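Local coordinates for protein eukaryotic peptide chain release factor GTP-binding subunit (Schizosaccharomyces pombe, PDB 1R5B) that acts as the GTP-binding subunit of the eukaryotic translation release factor, a P-loop GTP-binding protein of the elongation factor Tu type with further beta domains, at residues Ile147-Ile152 against Val185-Lys190; Glu171-Ala176 against Arg216-Asn221; Trp198-Tyr203 against Cys248-Gly253. All coordinates share one frame; numbering follows the deposited sequence.

Contact 1. Residues Ile147-Ile152 against Val185-Lys190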
loop_
_atom_site.group_PDB
_atom_site.type_symbol
_atom_site.label_atom_id
_atom_site.label_comp_id
_atom_site.label_asym_id
_atom_site.label_seq_id
_atom_site.Cartn_x
_atom_site.Cartn_y
_atom_site.Cartn_z
ATOM N N ILE A 147 -4.942 5.733 6.760
ATOM C CA ILE A 147 -4.117 5.768 7.956
ATOM C C ILE A 147 -4.620 6.883 8.868
ATOM O O ILE A 147 -4.876 7.982 8.411
ATOM C CB ILE A 147 -2.653 6.055 7.588
ATOM C CG1 ILE A 147 -2.065 4.956 6.691
ATOM C CG2 ILE A 147 -1.805 6.205 8.842
ATOM C CD1 ILE A 147 -0.812 5.413 5.922
ATOM N N GLY A 148 -4.777 6.589 10.146
ATOM C CA GLY A 148 -5.144 7.570 11.148
ATOM C C GLY A 148 -3.982 7.701 12.101
ATOM O O GLY A 148 -3.458 6.695 12.568
ATOM N N VAL A 149 -3.540 8.931 12.336
ATOM C CA VAL A 149 -2.438 9.197 13.248
ATOM C C VAL A 149 -2.971 10.045 14.399
ATOM O O VAL A 149 -3.396 11.184 14.183
ATOM C CB VAL A 149 -1.286 9.943 12.565
ATOM C CG1 VAL A 149 -0.138 10.163 13.561
ATOM C CG2 VAL A 149 -0.770 9.166 11.344
ATOM N N LEU A 150 -3.011 9.474 15.598
ATOM C CA LEU A 150 -3.415 10.224 16.790
ATOM C C LEU A 150 -2.154 10.826 17.402
ATOM O O LEU A 150 -1.250 10.094 17.777
ATOM C CB LEU A 150 -4.135 9.306 17.787
ATOM C CG LEU A 150 -4.529 9.883 19.146
ATOM C CD1 LEU A 150 -5.535 10.992 18.984
ATOM C CD2 LEU A 150 -5.102 8.784 20.037
ATOM N N VAL A 151 -2.085 12.156 17.478
ATOM C CA VAL A 151 -0.907 12.848 18.017
ATOM C C VAL A 151 -1.158 13.243 19.452
ATOM O O VAL A 151 -2.098 13.974 19.741
ATOM C CB VAL A 151 -0.545 14.085 17.185
ATOM C CG1 VAL A 151 0.821 14.617 17.581
ATOM C CG2 VAL A 151 -0.557 13.736 15.685
ATOM N N ILE A 152 -0.321 12.736 20.353
ATOM C CA ILE A 152 -0.459 12.967 21.791
ATOM C C ILE A 152 0.772 13.698 22.328
ATOM O O ILE A 152 1.893 13.380 21.953
ATOM C CB ILE A 152 -0.633 11.627 22.536
ATOM C CG1 ILE A 152 -1.904 10.898 22.076
ATOM C CG2 ILE A 152 -0.677 11.849 24.050
ATOM C CD1 ILE A 152 -3.216 11.528 22.536
ATOM N N VAL A 185 -2.221 4.562 14.352
ATOM C CA VAL A 185 -0.859 5.006 14.621
ATOM C C VAL A 185 -0.923 6.140 15.653
ATOM O O VAL A 185 -1.590 7.146 15.429
ATOM C CB VAL A 185 -0.164 5.498 13.343
ATOM C CG1 VAL A 185 1.237 5.967 13.648
ATOM C CG2 VAL A 185 -0.137 4.389 12.292
ATOM N N VAL A 186 -0.244 5.957 16.780
ATOM C CA VAL A 186 -0.268 6.903 17.879
ATOM C C VAL A 186 1.135 7.481 18.006
ATOM O O VAL A 186 2.087 6.762 18.325
ATOM C CB VAL A 186 -0.663 6.220 19.202
ATOM C CG1 VAL A 186 -0.504 7.189 20.384
ATOM C CG2 VAL A 186 -2.061 5.714 19.136
ATOM N N VAL A 187 1.254 8.772 17.747
ATOM C CA VAL A 187 2.532 9.463 17.778
ATOM C C VAL A 187 2.666 10.224 19.113
ATOM O O VAL A 187 1.871 11.106 19.429
ATOM C CB VAL A 187 2.641 10.368 16.529
ATOM C CG1 VAL A 187 3.566 11.490 16.729
ATOM C CG2 VAL A 187 3.104 9.527 15.324
ATOM N N ILE A 188 3.640 9.825 19.922
ATOM C CA ILE A 188 3.910 10.491 21.179
ATOM C C ILE A 188 4.866 11.657 20.871
ATOM O O ILE A 188 6.058 11.440 20.641
ATOM C CB ILE A 188 4.551 9.513 22.207
ATOM C CG1 ILE A 188 3.692 8.257 22.432
ATOM C CG2 ILE A 188 4.807 10.227 23.536
ATOM C CD1 ILE A 188 2.340 8.509 22.959
ATOM N N ASN A 189 4.335 12.883 20.877
ATOM C CA ASN A 189 5.056 14.078 20.430
ATOM C C ASN A 189 5.717 14.826 21.594
ATOM O O ASN A 189 5.473 14.513 22.754
ATOM C CB ASN A 189 4.067 14.988 19.696
ATOM C CG ASN A 189 4.744 16.099 18.903
ATOM O OD1 ASN A 189 4.172 17.173 18.711
ATOM N ND2 ASN A 189 5.948 15.841 18.428
ATOM N N LYS A 190 6.566 15.799 21.268
ATOM C CA LYS A 190 7.243 16.655 22.245
ATOM C C LYS A 190 8.222 15.908 23.149
ATOM O O LYS A 190 8.416 16.283 24.303
ATOM C CB LYS A 190 6.231 17.439 23.094
ATOM C CG LYS A 190 5.111 18.100 22.298
ATOM C CD LYS A 190 4.398 19.137 23.154
ATOM C CE LYS A 190 3.506 20.064 22.349
ATOM N NZ LYS A 190 2.412 20.603 23.213
#
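Residues 147-152 and 185-189 run as neighbouring parallel strands, pairing Val149 with Val185 through Ile152 with Ile188, their axes 4.5 Å apart at closest approach and inclined by 26°. Five backbone hydrogen bonds fix this register, beginning with Val185 N to Gly148 O at 3.0 Å. Leu150 and Ile152 each use both their N and O toward the partner strand: the amide of Leu150 reaches Val185 O at 2.7 Å and that of Ile152 reaches Val187 O in a straight bond (180° at the hydrogen). The last bond, Asn189 N to Ile152 O at 2.7 Å, carries the pairing to the end of the second strand.

Both strands belong to the central sheet of the P-loop fold, and the helix 169-178 between them makes the link a beta-alpha-beta crossover. Asn189 and Lys190 begin the Asn-Lys-Met-Asp sequence, which fits the Asn-Lys-x-Asp motif of this family. Side chains alternate between the two faces. On one, Val149 sets CG1 anti to its backbone N (chi1 -178°), which brings that methyl to 3.7 Å from Val187 CG2. Val151 uses CG1 likewise, lying 3.9 Å from Asn189 CB, and with Val187 it meets Leu59 of helix 56-66. The other face carries Leu150, Ile152, Val186 and Ile188. There Ile152 CG1 approaches Val186 CG1 at 4.3 Å, while the end of Ile188 swings back so that CD1 comes within 4.3 Å of Ile152 CB. Leu210 of helix 200-218 packs on Ile152, Val186 and Ile188.

Contact 2. Residues Glu171-Ala176 against Arg216-Asn221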
loop_
_atom_site.group_PDB
_atom_site.type_symbol
_atom_site.label_atom_id
_atom_site.label_comp_id
_atom_site.label_asym_id
_atom_site.label_seq_id
_atom_site.Cartn_x
_atom_site.Cartn_y
_atom_site.Cartn_z
ATOM N N GLU A 171 -12.793 11.655 23.031
ATOM C CA GLU A 171 -13.454 12.080 21.809
ATOM C C GLU A 171 -12.561 11.847 20.578
ATOM O O GLU A 171 -13.056 11.496 19.509
ATOM C CB GLU A 171 -13.869 13.543 21.941
ATOM C CG GLU A 171 -14.261 14.232 20.644
ATOM C CD GLU A 171 -14.733 15.657 20.881
ATOM O OE1 GLU A 171 -15.756 15.825 21.597
ATOM O OE2 GLU A 171 -14.071 16.599 20.367
ATOM N N HIS A 172 -11.251 11.997 20.745
ATOM C CA HIS A 172 -10.317 11.770 19.653
ATOM C C HIS A 172 -10.234 10.306 19.253
ATOM O O HIS A 172 -10.161 9.997 18.063
ATOM C CB HIS A 172 -8.935 12.299 20.010
ATOM C CG HIS A 172 -8.864 13.791 20.038
ATOM N ND1 HIS A 172 -7.757 14.482 20.481
ATOM C CD2 HIS A 172 -9.777 14.728 19.691
ATOM C CE1 HIS A 172 -7.991 15.776 20.399
ATOM N NE2 HIS A 172 -9.209 15.952 19.928
ATOM N N ALA A 173 -10.245 9.406 20.229
ATOM C CA ALA A 173 -10.225 7.978 19.925
ATOM C C ALA A 173 -11.558 7.548 19.312
ATOM O O ALA A 173 -11.583 6.758 18.368
ATOM C CB ALA A 173 -9.920 7.164 21.168
ATOM N N VAL A 174 -12.660 8.075 19.835
ATOM C CA VAL A 174 -13.969 7.829 19.234
ATOM C C VAL A 174 -14.002 8.347 17.781
ATOM O O VAL A 174 -14.602 7.720 16.899
ATOM C CB VAL A 174 -15.086 8.478 20.055
ATOM C CG1 VAL A 174 -16.411 8.501 19.284
ATOM C CG2 VAL A 174 -15.248 7.737 21.385
ATOM N N LEU A 175 -13.327 9.463 17.531
ATOM C CA LEU A 175 -13.259 10.021 16.192
ATOM C C LEU A 175 -12.502 9.088 15.254
ATOM O O LEU A 175 -12.938 8.864 14.137
ATOM C CB LEU A 175 -12.612 11.407 16.213
ATOM C CG LEU A 175 -12.666 12.214 14.916
ATOM C CD1 LEU A 175 -14.101 12.470 14.493
ATOM C CD2 LEU A 175 -11.911 13.533 15.095
ATOM N N ALA A 176 -11.388 8.526 15.710
ATOM C CA ALA A 176 -10.613 7.619 14.880
ATOM C C ALA A 176 -11.431 6.378 14.497
ATOM O O ALA A 176 -11.375 5.918 13.360
ATOM C CB ALA A 176 -9.345 7.208 15.583
ATOM N N ARG A 216 -10.399 0.950 26.613
ATOM C CA ARG A 216 -11.602 1.200 27.390
ATOM C C ARG A 216 -12.632 2.003 26.608
ATOM O O ARG A 216 -13.804 1.649 26.575
ATOM C CB ARG A 216 -11.281 1.914 28.701
ATOM C CG ARG A 216 -12.503 2.137 29.568
ATOM C CD ARG A 216 -12.205 2.622 30.978
ATOM N NE ARG A 216 -12.443 4.056 31.090
ATOM C CZ ARG A 216 -11.499 4.994 31.097
ATOM N NH1 ARG A 216 -10.203 4.679 31.025
ATOM N NH2 ARG A 216 -11.851 6.271 31.195
ATOM N N VAL A 217 -12.199 3.089 25.988
ATOM C CA VAL A 217 -13.145 4.039 25.422
ATOM C C VAL A 217 -13.464 3.729 23.966
ATOM O O VAL A 217 -14.449 4.223 23.440
ATOM C CB VAL A 217 -12.652 5.491 25.565
ATOM C CG1 VAL A 217 -12.226 5.768 27.005
ATOM C CG2 VAL A 217 -11.512 5.801 24.591
ATOM N N ALA A 218 -12.648 2.904 23.324
ATOM C CA ALA A 218 -12.812 2.653 21.894
ATOM C C ALA A 218 -12.406 1.268 21.409
ATOM O O ALA A 218 -12.368 1.039 20.230
ATOM C CB ALA A 218 -12.080 3.726 21.085
ATOM N N GLY A 219 -12.124 0.342 22.309
ATOM C CA GLY A 219 -11.932 -1.045 21.933
ATOM C C GLY A 219 -10.604 -1.434 21.308
ATOM O O GLY A 219 -10.392 -2.618 21.081
ATOM N N TYR A 220 -9.710 -0.479 21.054
ATOM C CA TYR A 220 -8.405 -0.801 20.459
ATOM C C TYR A 220 -7.612 -1.767 21.339
ATOM O O TYR A 220 -7.330 -1.461 22.488
ATOM C CB TYR A 220 -7.570 0.458 20.216
ATOM C CG TYR A 220 -8.137 1.371 19.171
ATOM C CD1 TYR A 220 -8.802 2.535 19.521
ATOM C CD2 TYR A 220 -8.025 1.060 17.816
ATOM C CE1 TYR A 220 -9.344 3.374 18.542
ATOM C CE2 TYR A 220 -8.553 1.896 16.828
ATOM C CZ TYR A 220 -9.208 3.050 17.194
ATOM O OH TYR A 220 -9.732 3.879 16.227
ATOM N N ASN A 221 -7.289 -2.938 20.793
ATOM C CA ASN A 221 -6.362 -3.890 21.416
ATOM C C ASN A 221 -4.952 -3.488 20.992
ATOM O O ASN A 221 -4.631 -3.507 19.801
ATOM C CB ASN A 221 -6.694 -5.323 20.958
ATOM C CG ASN A 221 -5.654 -6.355 21.387
ATOM O OD1 ASN A 221 -5.996 -7.368 21.999
ATOM N ND2 ASN A 221 -4.391 -6.121 21.047
#
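Ala173 and Ala176 of helix 169-178 face the C-terminal end of helix 200-218 and the turn that follows it, so that within the GTP-binding domain the side of one helix packs against the end of another. The segments come close, the CA atoms of Val174 and Ala218 being 5.9 Å apart. Ala173 CB is the point of convergence. It lies 4.0 Å from Val217 CG2 and 4.1 Å from Ala218 CB, so one methyl meets two successive residues of the other segment. Val217 places CG2 between its backbone N and carbonyl carbon (CG1 at chi1 -50°), and this branch is the one that reaches Ala173. At the more exposed margin, Val174 CG2 rests 4.1 Å from Val217 O.

Gly219, with positive phi (78°), turns the chain as helix 200-218 gives out. Tyr220 then extends its ring back toward helix 169-178, CG anti to its carbonyl carbon (chi1 -67°). Ala173 O lies near the ring plane, at its edge, 4.1 Å from Tyr220 CE1. Tyr220 OH passes 3.4 Å from Ala176 CB. The hydroxyl's hydrogen-bond partner is Ile181 O, beyond the helix, which gives this buried polar atom a backbone acceptor. Arg177 joins the same junction, with a cation-pi contact to the Tyr220 ring and a hydrogen bond from NE to Ala218 O.

Beneath the junction lies the central sheet: Ala176 and Tyr220 both touch Leu184 of strand 184-189, and Ala176 also meets Ile49 of strand 42-50.

Contact 3. Residues Trp198-Tyr203 against Cys248-Gly253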
loop_
_atom_site.group_PDB
_atom_site.type_symbol
_atom_site.label_atom_id
_atom_site.label_comp_id
_atom_site.label_asym_id
_atom_site.label_seq_id
_atom_site.Cartn_x
_atom_site.Cartn_y
_atom_site.Cartn_z
ATOM N N TRP A 198 13.542 12.670 26.219
ATOM C CA TRP A 198 13.573 11.352 25.608
ATOM C C TRP A 198 13.645 10.279 26.694
ATOM O O TRP A 198 14.285 9.246 26.532
ATOM C CB TRP A 198 14.723 11.241 24.593
ATOM C CG TRP A 198 14.479 12.060 23.354
ATOM C CD1 TRP A 198 14.898 13.346 23.117
ATOM C CD2 TRP A 198 13.750 11.660 22.192
ATOM N NE1 TRP A 198 14.469 13.762 21.879
ATOM C CE2 TRP A 198 13.762 12.746 21.290
ATOM C CE3 TRP A 198 13.078 10.490 21.817
ATOM C CZ2 TRP A 198 13.140 12.694 20.046
ATOM C CZ3 TRP A 198 12.456 10.442 20.578
ATOM C CH2 TRP A 198 12.491 11.536 19.709
ATOM N N SER A 199 12.971 10.535 27.807
ATOM C CA SER A 199 12.946 9.580 28.898
ATOM C C SER A 199 12.151 8.362 28.457
ATOM O O SER A 199 10.994 8.491 28.068
ATOM C CB SER A 199 12.289 10.194 30.131
ATOM O OG SER A 199 11.906 9.181 31.047
ATOM N N GLU A 200 12.770 7.188 28.517
ATOM C CA GLU A 200 12.044 5.939 28.330
ATOM C C GLU A 200 10.955 5.738 29.398
ATOM O O GLU A 200 9.933 5.126 29.116
ATOM C CB GLU A 200 12.991 4.737 28.323
ATOM C CG GLU A 200 12.400 3.514 27.630
ATOM C CD GLU A 200 13.255 2.262 27.744
ATOM O OE1 GLU A 200 14.272 2.262 28.485
ATOM O OE2 GLU A 200 12.885 1.263 27.087
ATOM N N GLU A 201 11.173 6.235 30.618
ATOM C CA GLU A 201 10.147 6.155 31.668
ATOM C C GLU A 201 8.866 6.901 31.294
ATOM O O GLU A 201 7.783 6.420 31.572
ATOM C CB GLU A 201 10.653 6.701 33.003
ATOM C CG GLU A 201 11.074 5.636 33.998
ATOM C CD GLU A 201 12.580 5.449 34.018
ATOM O OE1 GLU A 201 13.150 5.276 32.916
ATOM O OE2 GLU A 201 13.188 5.489 35.118
ATOM N N ARG A 202 9.008 8.076 30.690
ATOM C CA ARG A 202 7.876 8.905 30.286
ATOM C C ARG A 202 7.157 8.268 29.107
ATOM O O ARG A 202 5.930 8.250 29.058
ATOM C CB ARG A 202 8.352 10.300 29.867
ATOM C CG ARG A 202 7.535 11.453 30.414
ATOM C CD ARG A 202 6.098 11.551 29.886
ATOM N NE ARG A 202 5.144 11.355 30.977
ATOM C CZ ARG A 202 4.052 12.092 31.234
ATOM N NH1 ARG A 202 3.685 13.115 30.467
ATOM N NH2 ARG A 202 3.309 11.784 32.293
ATOM N N TYR A 203 7.934 7.753 28.156
ATOM C CA TYR A 203 7.383 7.166 26.938
ATOM C C TYR A 203 6.560 5.938 27.272
ATOM O O TYR A 203 5.426 5.812 26.829
ATOM C CB TYR A 203 8.498 6.783 25.957
ATOM C CG TYR A 203 7.986 6.112 24.703
ATOM C CD1 TYR A 203 7.336 6.840 23.718
ATOM C CD2 TYR A 203 8.132 4.747 24.512
ATOM C CE1 TYR A 203 6.853 6.224 22.575
ATOM C CE2 TYR A 203 7.656 4.121 23.356
ATOM C CZ TYR A 203 7.023 4.861 22.397
ATOM O OH TYR A 203 6.549 4.243 21.257
ATOM N N CYS A 248 18.549 9.395 21.794
ATOM C CA CYS A 248 17.621 8.424 22.361
ATOM C C CYS A 248 18.153 7.018 22.071
ATOM O O CYS A 248 17.868 6.436 21.022
ATOM C CB CYS A 248 16.228 8.633 21.765
ATOM S SG CYS A 248 14.983 7.413 22.241
ATOM N N PRO A 249 18.951 6.487 22.991
ATOM C CA PRO A 249 19.592 5.175 22.798
ATOM C C PRO A 249 18.629 3.987 22.797
ATOM O O PRO A 249 18.930 2.970 22.168
ATOM C CB PRO A 249 20.550 5.052 24.002
ATOM C CG PRO A 249 20.498 6.352 24.745
ATOM C CD PRO A 249 19.306 7.104 24.283
ATOM N N TRP A 250 17.494 4.124 23.480
ATOM C CA TRP A 250 16.609 2.986 23.766
ATOM C C TRP A 250 15.607 2.674 22.657
ATOM O O TRP A 250 15.245 1.512 22.475
ATOM C CB TRP A 250 15.874 3.181 25.105
ATOM C CG TRP A 250 15.229 4.522 25.258
ATOM C CD1 TRP A 250 15.762 5.621 25.868
ATOM C CD2 TRP A 250 13.939 4.915 24.780
ATOM N NE1 TRP A 250 14.881 6.671 25.803
ATOM C CE2 TRP A 250 13.751 6.266 25.140
ATOM C CE3 TRP A 250 12.909 4.256 24.087
ATOM C CZ2 TRP A 250 12.580 6.971 24.831
ATOM C CZ3 TRP A 250 11.748 4.957 23.784
ATOM C CH2 TRP A 250 11.597 6.302 24.154
ATOM N N TYR A 251 15.142 3.694 21.931
ATOM C CA TYR A 251 14.235 3.466 20.797
ATOM C C TYR A 251 15.054 3.033 19.607
ATOM O O TYR A 251 15.969 3.749 19.169
ATOM C CB TYR A 251 13.448 4.714 20.394
ATOM C CG TYR A 251 12.480 4.439 19.258
ATOM C CD1 TYR A 251 11.365 3.637 19.462
ATOM C CD2 TYR A 251 12.687 4.959 17.983
ATOM C CE1 TYR A 251 10.467 3.367 18.434
ATOM C CE2 TYR A 251 11.792 4.693 16.938
ATOM C CZ TYR A 251 10.682 3.895 17.173
ATOM O OH TYR A 251 9.782 3.601 16.168
ATOM N N GLN A 252 14.738 1.861 19.081
ATOM C CA GLN A 252 15.479 1.360 17.942
ATOM C C GLN A 252 14.508 0.863 16.870
ATOM O O GLN A 252 14.789 -0.097 16.146
ATOM C CB GLN A 252 16.449 0.275 18.406
ATOM C CG GLN A 252 17.538 0.745 19.424
ATOM C CD GLN A 252 18.898 1.136 18.787
ATOM O OE1 GLN A 252 19.040 1.180 17.554
ATOM N NE2 GLN A 252 19.895 1.421 19.642
ATOM N N GLY A 253 13.361 1.535 16.782
ATOM C CA GLY A 253 12.379 1.275 15.745
ATOM C C GLY A 253 12.561 2.224 14.573
ATOM O O GLY A 253 13.591 2.887 14.449
#
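Trp250 inserts its indole against the start of helix 200-218, where Trp198, Glu200 and Tyr203 meet it from different directions. Its NE1 donates to Trp198 O at 2.7 Å, with 145° at the hydrogen; the acceptor lies almost in the indole plane, so this bond restrains the ring's rotation. Over one face lies the aliphatic part of Glu200: CB stands 3.5 Å from the centroid of the five-membered ring and 6° off its normal, a CH-pi contact. Glu200 CG continues across the same face to 3.5 Å from Trp250 CD2, and the extended chain leaves the carboxylate nearly parallel to the indole. At the far end of the six-membered ring, Trp250 CH2 touches Tyr203 CB at 3.6 Å. The two aromatic rings meet obliquely.

The opposite face of the indole is occupied from within its own segment by Cys248, whose SG sits 3.3 Å above the Trp250 plane. That sulfur also reaches Trp198 CE3 at 3.6 Å, an oblique sulfur-aromatic contact joining the two tryptophans. Trp250 can fold beneath it because CG lies between the backbone N and carbonyl carbon (chi1 49°).

Further out, Ser199 is the N-cap of the helix, its OG accepting from Arg202 N at 3.1 Å, a capping bond that probably helps to set the first turn, from which Glu200 and Tyr203 project. Arg202 is held in turn by salt bridges to Glu160 and Glu205, and Tyr203 is backed by Tyr228 and Pro230. The whole is an aromatic cluster in the GTP-binding domain, joining a capped helix N-terminus to the loop that follows the edge strand 226-230 of its central sheet.

All three contacts lie in the GTP-binding domain. Contact 1 joins two inner strands of the central sheet; its centre is about 13 Å from that of contact 2 and about 16 Å from that of contact 3. Packing connects it to both, through Leu150 CD1 on His172 CB (3.8 Å) and Ile188 CG1 on Tyr203 CE1 (3.8 Å). Contacts 2 and 3 do not touch, their centres lying about 25 Å apart, yet helix 200-218 serves both, near its C-terminal and N-terminal ends respectively. Along the chain, contact 1 closes before contact 3 opens, whereas contact 2 interleaves with each. The helix thus meets helix 169-178 and loop 248-253, while its Leu210 packs on the sheet.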